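Local coordinates for protein lantibiotic dehydratase (Microbispora corallina, PDB 5EHK) that probably dehydrates serine and threonine residues of the NAI-107 precursor peptide in a tRNA-dependent way, with glutamyl-tRNA as the likely source of the activating group, at residues Arg404-Tyr409 with Glu618-Val623; Leu822-Pro827 with Gly897-His902; Gly966-Val971 with Ala993-Ser998. All blocks are in the same frame, centred on the assembly; numbering follows the deposited sequence.

Interaction 1 (Arg404-Tyr409 with Glu618-Val623)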
loop_
_atom_site.group_PDB
_atom_site.type_symbol
_atom_site.label_atom_id
_atom_site.label_comp_id
_atom_site.label_asym_id
_atom_site.label_seq_id
_atom_site.Cartn_x
_atom_site.Cartn_y
_atom_site.Cartn_z
ATOM N N ARG A 404 13.419 4.203 9.539
ATOM C CA ARG A 404 12.483 3.605 8.605
ATOM C C ARG A 404 12.297 4.514 7.388
ATOM O O ARG A 404 12.090 4.032 6.288
ATOM C CB ARG A 404 11.140 3.343 9.283
ATOM C CG ARG A 404 10.233 2.492 8.438
ATOM C CD ARG A 404 8.877 2.268 9.063
ATOM N NE ARG A 404 7.994 1.508 8.173
ATOM C CZ ARG A 404 7.141 2.065 7.313
ATOM N NH1 ARG A 404 7.063 3.387 7.200
ATOM N NH2 ARG A 404 6.368 1.301 6.556
ATOM N N ALA A 405 12.377 5.823 7.586
ATOM C CA ALA A 405 12.270 6.788 6.487
ATOM C C ALA A 405 13.273 6.684 5.314
ATOM O O ALA A 405 13.123 7.386 4.322
ATOM C CB ALA A 405 12.289 8.206 7.034
ATOM N N LEU A 406 14.307 5.861 5.425
ATOM C CA LEU A 406 15.296 5.794 4.370
ATOM C C LEU A 406 15.415 4.393 3.889
ATOM O O LEU A 406 16.379 4.069 3.205
ATOM C CB LEU A 406 16.683 6.248 4.831
ATOM C CG LEU A 406 17.022 7.677 5.251
ATOM C CD1 LEU A 406 18.541 7.810 5.484
ATOM C CD2 LEU A 406 16.516 8.723 4.239
ATOM N N ARG A 407 14.487 3.526 4.264
ATOM C CA ARG A 407 14.616 2.139 3.813
ATOM C C ARG A 407 14.255 1.957 2.327
ATOM O O ARG A 407 15.004 1.341 1.560
ATOM C CB ARG A 407 13.849 1.189 4.723
ATOM C CG ARG A 407 14.305 1.237 6.163
ATOM C CD ARG A 407 15.458 0.282 6.473
ATOM N NE ARG A 407 16.654 0.444 5.650
ATOM C CZ ARG A 407 17.497 1.486 5.697
ATOM N NH1 ARG A 407 17.261 2.533 6.487
ATOM N NH2 ARG A 407 18.577 1.498 4.912
ATOM N N ARG A 408 13.130 2.528 1.907
ATOM C CA ARG A 408 12.773 2.483 0.494
ATOM C C ARG A 408 13.734 3.331 -0.355
ATOM O O ARG A 408 14.034 2.985 -1.490
ATOM C CB ARG A 408 11.314 2.898 0.273
ATOM C CG ARG A 408 10.275 1.951 0.910
ATOM C CD ARG A 408 8.866 2.576 0.854
ATOM N NE ARG A 408 8.482 2.744 -0.550
ATOM C CZ ARG A 408 8.023 1.758 -1.319
ATOM N NH1 ARG A 408 7.824 0.550 -0.798
ATOM N NH2 ARG A 408 7.746 1.984 -2.593
ATOM N N TYR A 409 14.209 4.445 0.195
ATOM C CA TYR A 409 15.179 5.302 -0.489
ATOM C C TYR A 409 16.482 4.548 -0.796
ATOM O O TYR A 409 17.015 4.605 -1.898
ATOM C CB TYR A 409 15.483 6.484 0.406
ATOM C CG TYR A 409 15.992 7.717 -0.293
ATOM C CD1 TYR A 409 15.163 8.463 -1.100
ATOM C CD2 TYR A 409 17.283 8.158 -0.097
ATOM C CE1 TYR A 409 15.612 9.607 -1.715
ATOM C CE2 TYR A 409 17.736 9.298 -0.683
ATOM C CZ TYR A 409 16.903 10.025 -1.507
ATOM O OH TYR A 409 17.360 11.172 -2.131
ATOM N N GLU A 618 23.299 -3.208 2.702
ATOM C CA GLU A 618 22.676 -2.959 3.996
ATOM C C GLU A 618 22.287 -1.504 4.301
ATOM O O GLU A 618 21.216 -1.259 4.849
ATOM C CB GLU A 618 23.612 -3.475 5.086
ATOM C CG GLU A 618 23.555 -2.708 6.409
ATOM C CD GLU A 618 24.503 -3.304 7.451
ATOM O OE1 GLU A 618 24.069 -4.236 8.180
ATOM O OE2 GLU A 618 25.679 -2.855 7.517
ATOM N N ARG A 619 23.125 -0.541 3.920
ATOM C CA ARG A 619 22.944 0.854 4.343
ATOM C C ARG A 619 23.299 1.857 3.244
ATOM O O ARG A 619 24.028 1.537 2.300
ATOM C CB ARG A 619 23.816 1.137 5.579
ATOM C CG ARG A 619 25.226 0.593 5.419
ATOM C CD ARG A 619 26.085 0.728 6.652
ATOM N NE ARG A 619 27.064 1.793 6.475
ATOM C CZ ARG A 619 28.344 1.600 6.182
ATOM N NH1 ARG A 619 28.818 0.371 6.047
ATOM N NH2 ARG A 619 29.151 2.643 6.028
ATOM N N LEU A 620 22.771 3.068 3.369
ATOM C CA LEU A 620 23.288 4.207 2.649
ATOM C C LEU A 620 24.439 4.703 3.463
ATOM O O LEU A 620 24.524 4.396 4.639
ATOM C CB LEU A 620 22.234 5.302 2.595
ATOM C CG LEU A 620 21.097 5.055 1.614
ATOM C CD1 LEU A 620 19.991 6.090 1.828
ATOM C CD2 LEU A 620 21.677 5.127 0.217
ATOM N N CYS A 621 25.328 5.487 2.875
ATOM C CA CYS A 621 26.381 6.113 3.696
ATOM C C CYS A 621 26.953 7.397 3.162
ATOM O O CYS A 621 27.171 7.543 1.960
ATOM C CB CYS A 621 27.515 5.145 3.960
ATOM S SG CYS A 621 28.014 4.368 2.491
ATOM N N LEU A 622 27.188 8.321 4.085
ATOM C CA LEU A 622 27.720 9.644 3.775
ATOM C C LEU A 622 29.235 9.579 3.566
ATOM O O LEU A 622 29.936 8.935 4.336
ATOM C CB LEU A 622 27.420 10.573 4.936
ATOM C CG LEU A 622 27.665 12.033 4.661
ATOM C CD1 LEU A 622 26.804 12.452 3.474
ATOM C CD2 LEU A 622 27.263 12.733 5.900
ATOM N N VAL A 623 29.726 10.227 2.517
ATOM C CA VAL A 623 31.143 10.154 2.177
ATOM C C VAL A 623 31.691 11.539 1.944
ATOM O O VAL A 623 31.083 12.318 1.220
ATOM C CB VAL A 623 31.390 9.289 0.924
ATOM C CG1 VAL A 623 32.835 9.322 0.528
ATOM C CG2 VAL A 623 30.996 7.886 1.206
#
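Leu620 meets Leu406 and Tyr409 across this contact, where the start of helix 407-417 packs against the start of strand 620-624. That strand belongs to a mixed seven-stranded sheet and lies between strands 611-615 and 629-634. Leu406 is the N-cap residue of the helix. The CB of Leu620 points from CA toward the helix. CG stands anti to the carbonyl carbon (chi1 -75°), and the branch that does the touching is CD1. This methyl lies in the plane of the Tyr409 ring, at its edge, 3.9 Å from Tyr409 CD2. It also approaches a methyl of Leu406, with Leu620 CD1 and Leu406 CD1 4.3 Å apart. Leu620 also touches Val613 and Ala615 on the neighbouring strand. The Tyr409 and Leu620 side chains cross at about a right angle. At the far end of the ring, Tyr409 OH is hydrogen-bonded to the carbonyl of Gly436. Arg407 starts away from the strand, but its chain bends at chi2 and chi3 and brings the guanidinium back. Its NH1 makes a salt bridge with Glu658. The other carboxylate oxygen of Glu658 accepts a hydrogen bond from the backbone N of Leu620, so one acid serves both segments. The guanidinium lies obliquely to the backbone of Glu618 and Arg619, with Arg407 NH2 3.8 Å from Glu618 O.

Interaction 2 (Leu822-Pro827 with Gly897-His902)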
loop_
_atom_site.group_PDB
_atom_site.type_symbol
_atom_site.label_atom_id
_atom_site.label_comp_id
_atom_site.label_asym_id
_atom_site.label_seq_id
_atom_site.Cartn_x
_atom_site.Cartn_y
_atom_site.Cartn_z
ATOM N N LEU A 822 12.269 1.580 -28.597
ATOM C CA LEU A 822 10.825 1.374 -28.542
ATOM C C LEU A 822 10.370 0.665 -27.292
ATOM O O LEU A 822 10.976 -0.325 -26.880
ATOM C CB LEU A 822 10.406 0.523 -29.719
ATOM C CG LEU A 822 10.477 1.201 -31.068
ATOM C CD1 LEU A 822 10.537 0.127 -32.126
ATOM C CD2 LEU A 822 9.233 2.028 -31.228
ATOM N N ARG A 823 9.270 1.140 -26.710
ATOM C CA ARG A 823 8.586 0.392 -25.652
ATOM C C ARG A 823 7.283 -0.195 -26.137
ATOM O O ARG A 823 6.357 0.519 -26.488
ATOM C CB ARG A 823 8.317 1.276 -24.476
ATOM C CG ARG A 823 9.555 1.912 -23.942
ATOM C CD ARG A 823 9.214 2.507 -22.600
ATOM N NE ARG A 823 10.269 3.390 -22.133
ATOM C CZ ARG A 823 10.027 4.595 -21.644
ATOM N NH1 ARG A 823 8.763 5.040 -21.596
ATOM N NH2 ARG A 823 11.041 5.345 -21.232
ATOM N N LEU A 824 7.224 -1.512 -26.178
ATOM C CA LEU A 824 6.067 -2.174 -26.738
ATOM C C LEU A 824 5.256 -2.797 -25.623
ATOM O O LEU A 824 5.721 -3.708 -24.926
ATOM C CB LEU A 824 6.505 -3.197 -27.787
ATOM C CG LEU A 824 7.453 -2.621 -28.845
ATOM C CD1 LEU A 824 7.952 -3.710 -29.793
ATOM C CD2 LEU A 824 6.766 -1.521 -29.602
ATOM N N ARG A 825 4.052 -2.262 -25.424
ATOM C CA ARG A 825 3.204 -2.686 -24.309
ATOM C C ARG A 825 2.507 -3.989 -24.659
ATOM O O ARG A 825 1.333 -4.021 -24.927
ATOM C CB ARG A 825 2.206 -1.591 -23.925
ATOM C CG ARG A 825 2.863 -0.260 -23.552
ATOM C CD ARG A 825 3.424 -0.265 -22.142
ATOM N NE ARG A 825 4.506 0.704 -21.940
ATOM C CZ ARG A 825 5.197 0.817 -20.802
ATOM N NH1 ARG A 825 4.904 0.018 -19.769
ATOM N NH2 ARG A 825 6.171 1.723 -20.694
ATOM N N VAL A 826 3.285 -5.052 -24.673
ATOM C CA VAL A 826 2.803 -6.385 -24.914
ATOM C C VAL A 826 2.820 -7.021 -23.548
ATOM O O VAL A 826 3.875 -7.189 -22.971
ATOM C CB VAL A 826 3.784 -7.149 -25.859
ATOM C CG1 VAL A 826 3.333 -8.578 -26.093
ATOM C CG2 VAL A 826 3.947 -6.415 -27.190
ATOM N N PRO A 827 1.644 -7.315 -22.988
ATOM C CA PRO A 827 1.611 -7.945 -21.671
ATOM C C PRO A 827 2.348 -9.261 -21.692
ATOM O O PRO A 827 2.419 -9.913 -22.735
ATOM C CB PRO A 827 0.122 -8.174 -21.426
ATOM C CG PRO A 827 -0.519 -8.059 -22.743
ATOM C CD PRO A 827 0.293 -7.082 -23.512
ATOM N N GLY A 897 -5.058 -6.264 -31.717
ATOM C CA GLY A 897 -4.946 -6.622 -30.314
ATOM C C GLY A 897 -3.672 -7.330 -29.847
ATOM O O GLY A 897 -3.724 -8.157 -28.929
ATOM N N LEU A 898 -2.529 -7.020 -30.466
ATOM C CA LEU A 898 -1.269 -7.693 -30.121
ATOM C C LEU A 898 -0.453 -6.901 -29.089
ATOM O O LEU A 898 0.350 -7.460 -28.338
ATOM C CB LEU A 898 -0.456 -7.991 -31.381
ATOM C CG LEU A 898 -0.919 -9.169 -32.237
ATOM C CD1 LEU A 898 -0.346 -9.057 -33.624
ATOM C CD2 LEU A 898 -0.527 -10.512 -31.632
ATOM N N LEU A 899 -0.693 -5.599 -29.024
ATOM C CA LEU A 899 -0.025 -4.767 -28.025
ATOM C C LEU A 899 -0.937 -3.577 -27.770
ATOM O O LEU A 899 -1.743 -3.209 -28.638
ATOM C CB LEU A 899 1.357 -4.295 -28.515
ATOM C CG LEU A 899 1.369 -3.134 -29.524
ATOM C CD1 LEU A 899 2.748 -2.551 -29.685
ATOM C CD2 LEU A 899 0.838 -3.610 -30.851
ATOM N N ALA A 900 -0.847 -3.003 -26.577
ATOM C CA ALA A 900 -1.780 -1.945 -26.177
ATOM C C ALA A 900 -1.279 -0.603 -26.667
ATOM O O ALA A 900 -2.046 0.355 -26.775
ATOM C CB ALA A 900 -1.995 -1.920 -24.663
ATOM N N GLY A 901 0.021 -0.513 -26.911
ATOM C CA GLY A 901 0.576 0.758 -27.315
ATOM C C GLY A 901 2.082 0.766 -27.355
ATOM O O GLY A 901 2.743 -0.194 -26.911
ATOM N N HIS A 902 2.638 1.853 -27.874
ATOM C CA HIS A 902 4.067 1.971 -27.911
ATOM C C HIS A 902 4.483 3.377 -27.590
ATOM O O HIS A 902 3.743 4.315 -27.887
ATOM C CB HIS A 902 4.595 1.582 -29.278
ATOM C CG HIS A 902 4.113 2.449 -30.395
ATOM N ND1 HIS A 902 2.869 2.305 -30.967
ATOM C CD2 HIS A 902 4.728 3.443 -31.081
ATOM C CE1 HIS A 902 2.730 3.178 -31.951
ATOM N NE2 HIS A 902 3.845 3.879 -32.043
#
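Leu824 and His902 sit side by side on one face of the sheet, and their side chains cross obliquely. Leu824 CD2 rests 3.8 Å from His902 CB, and the same methyl lies 4.1 Å from Leu899 CD1. Leu899 CB lies against Val826 CG2 at 3.6 Å. Leu890 of helix 875-895 touches both Leu824 and His902, while Phe834 of helix 828-837 touches Leu824 and Val826. The backbones run nearly antiparallel. Leu824 and His902 form a non-hydrogen-bonded pair between strand 819-824 and strand 902-905, the latter outermost in its four-stranded antiparallel sheet within this chain. Two hydrogen bonds follow on the side of the loop. Arg825 N donates to Gly901 O at 2.9 Å, almost straight, with an angle of 165° at the hydrogen. Ala900 N donates to Arg825 O, also at 2.9 Å, from a position tilted out of the carbonyl plane. Arg825 is the centre of an inverse gamma turn. Its CB and CG lie against Gly901 O, with Arg825 CB 3.3 Å from that oxygen. Beyond them the chain bends at chi2, and its guanidinium makes salt bridges with Asp861 and Glu903. The ring of His902 reaches the second subunit, where NE2 is hydrogen-bonded to Ala815 N of that chain.

Interaction 3 (Gly966-Val971 with Ala993-Ser998)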
loop_
_atom_site.group_PDB
_atom_site.type_symbol
_atom_site.label_atom_id
_atom_site.label_comp_id
_atom_site.label_asym_id
_atom_site.label_seq_id
_atom_site.Cartn_x
_atom_site.Cartn_y
_atom_site.Cartn_z
ATOM N N GLY A 966 34.836 -18.199 -22.067
ATOM C CA GLY A 966 36.197 -18.681 -21.955
ATOM C C GLY A 966 36.767 -18.495 -20.566
ATOM O O GLY A 966 36.051 -18.096 -19.640
ATOM N N PRO A 967 38.071 -18.784 -20.420
ATOM C CA PRO A 967 38.809 -18.738 -19.152
ATOM C C PRO A 967 38.687 -17.359 -18.519
ATOM O O PRO A 967 38.601 -16.376 -19.242
ATOM C CB PRO A 967 40.259 -18.954 -19.588
ATOM C CG PRO A 967 40.296 -18.519 -21.017
ATOM C CD PRO A 967 38.968 -18.913 -21.580
ATOM N N PRO A 968 38.639 -17.293 -17.186
ATOM C CA PRO A 968 38.686 -16.015 -16.471
ATOM C C PRO A 968 39.994 -15.249 -16.659
ATOM O O PRO A 968 40.905 -15.721 -17.342
ATOM C CB PRO A 968 38.488 -16.421 -15.007
ATOM C CG PRO A 968 37.729 -17.714 -15.066
ATOM C CD PRO A 968 38.248 -18.408 -16.308
ATOM N N ALA A 969 40.039 -14.031 -16.130
ATOM C CA ALA A 969 41.293 -13.309 -15.967
ATOM C C ALA A 969 41.937 -13.914 -14.731
ATOM O O ALA A 969 41.226 -14.460 -13.885
ATOM C CB ALA A 969 41.044 -11.829 -15.772
ATOM N N PRO A 970 43.279 -13.869 -14.637
ATOM C CA PRO A 970 43.957 -14.429 -13.457
ATOM C C PRO A 970 43.601 -13.705 -12.156
ATOM O O PRO A 970 43.377 -12.493 -12.150
ATOM C CB PRO A 970 45.449 -14.236 -13.773
ATOM C CG PRO A 970 45.510 -13.250 -14.876
ATOM C CD PRO A 970 44.236 -13.378 -15.646
ATOM N N VAL A 971 43.557 -14.455 -11.061
ATOM C CA VAL A 971 43.165 -13.893 -9.776
ATOM C C VAL A 971 44.358 -13.746 -8.813
ATOM O O VAL A 971 45.334 -14.494 -8.889
ATOM C CB VAL A 971 42.026 -14.715 -9.126
ATOM C CG1 VAL A 971 42.582 -15.732 -8.129
ATOM C CG2 VAL A 971 41.025 -13.790 -8.461
ATOM N N ALA A 993 32.795 -23.186 -18.241
ATOM C CA ALA A 993 31.384 -23.326 -17.934
ATOM C C ALA A 993 31.190 -23.420 -16.438
ATOM O O ALA A 993 30.476 -22.619 -15.838
ATOM C CB ALA A 993 30.815 -24.564 -18.615
ATOM N N ALA A 994 31.848 -24.394 -15.824
ATOM C CA ALA A 994 31.755 -24.565 -14.376
ATOM C C ALA A 994 32.291 -23.324 -13.660
ATOM O O ALA A 994 31.763 -22.930 -12.618
ATOM C CB ALA A 994 32.456 -25.837 -13.918
ATOM N N ALA A 995 33.346 -22.734 -14.217
ATOM C CA ALA A 995 33.927 -21.499 -13.684
ATOM C C ALA A 995 32.833 -20.482 -13.462
ATOM O O ALA A 995 32.460 -20.192 -12.332
ATOM C CB ALA A 995 34.969 -20.935 -14.641
ATOM N N TRP A 996 32.279 -19.982 -14.560
ATOM C CA TRP A 996 31.254 -18.946 -14.492
ATOM C C TRP A 996 29.945 -19.374 -13.810
ATOM O O TRP A 996 29.402 -18.627 -12.997
ATOM C CB TRP A 996 30.997 -18.387 -15.884
ATOM C CG TRP A 996 32.224 -17.819 -16.492
ATOM C CD1 TRP A 996 32.855 -18.245 -17.629
ATOM C CD2 TRP A 996 32.979 -16.712 -16.002
ATOM N NE1 TRP A 996 33.962 -17.469 -17.870
ATOM C CE2 TRP A 996 34.061 -16.522 -16.883
ATOM C CE3 TRP A 996 32.849 -15.865 -14.903
ATOM C CZ2 TRP A 996 35.001 -15.520 -16.699
ATOM C CZ3 TRP A 996 33.780 -14.879 -14.721
ATOM C CH2 TRP A 996 34.843 -14.709 -15.614
ATOM N N MET A 997 29.457 -20.576 -14.095
ATOM C CA MET A 997 28.231 -21.025 -13.452
ATOM C C MET A 997 28.379 -21.101 -11.926
ATOM O O MET A 997 27.386 -21.120 -11.206
ATOM C CB MET A 997 27.772 -22.380 -14.003
ATOM C CG MET A 997 27.297 -22.349 -15.443
ATOM S SD MET A 997 26.076 -21.062 -15.783
ATOM C CE MET A 997 24.757 -21.452 -14.633
ATOM N N SER A 998 29.607 -21.125 -11.419
ATOM C CA SER A 998 29.787 -21.225 -9.973
ATOM C C SER A 998 29.579 -19.889 -9.271
ATOM O O SER A 998 29.307 -19.855 -8.060
ATOM C CB SER A 998 31.133 -21.856 -9.597
ATOM O OG SER A 998 31.221 -23.190 -10.067
#
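Trp996 offers the margin of one indole face to Pro968 CG. This carbon stands 3.8 Å above the indole plane, near the six-membered edge at Trp996 CZ2. The two side chains run antiparallel alongside each other. On the same proline, CG also comes 4.3 Å from Ala995 CB, so Pro968 spans two successive residues of helix 992-997. At the edge of the indole, Trp996 NE1 donates a hydrogen bond of 2.8 Å to Gly966 O. The acceptor lies close to the ring plane. NE1 sits nearly in line with the C=O bond, and the N-H...O angle is 161°. The loop that receives the indole follows helix 950-965 directly. Gly966, the first residue past the helix, has a positive phi (91°), and Pro967 and Pro968 carry the loop on in extended form. Phe965, the last residue of the helix, meets the indole with the two ring planes at about 85°. Helix 1068-1085 adds Gln1070, Leu1071 and Val1074 around the tryptophan. The loop has a polar tie of its own to this helix, since Ala969 N is hydrogen-bonded to Gln1070 OE1.

In the fold
From the N terminus the contacts follow one another in series, and none nests in or crosses another. Interaction 1 closes a loop of 208 residues, joining the start of helix 407-417 to the seven-stranded sheet of the N-terminal family region. Interaction 2 closes a shorter loop of 69 residues in the C-terminal family region. It fixes the chain after helix 875-895 beside strand 819-824, next to the second subunit. Interaction 3 closes a loop of only 21 residues and ties the loop after helix 950-965 to helix 992-997. The centres of interactions 1 and 2 are about 36 Å apart, and those of interactions 2 and 3 about 39 Å.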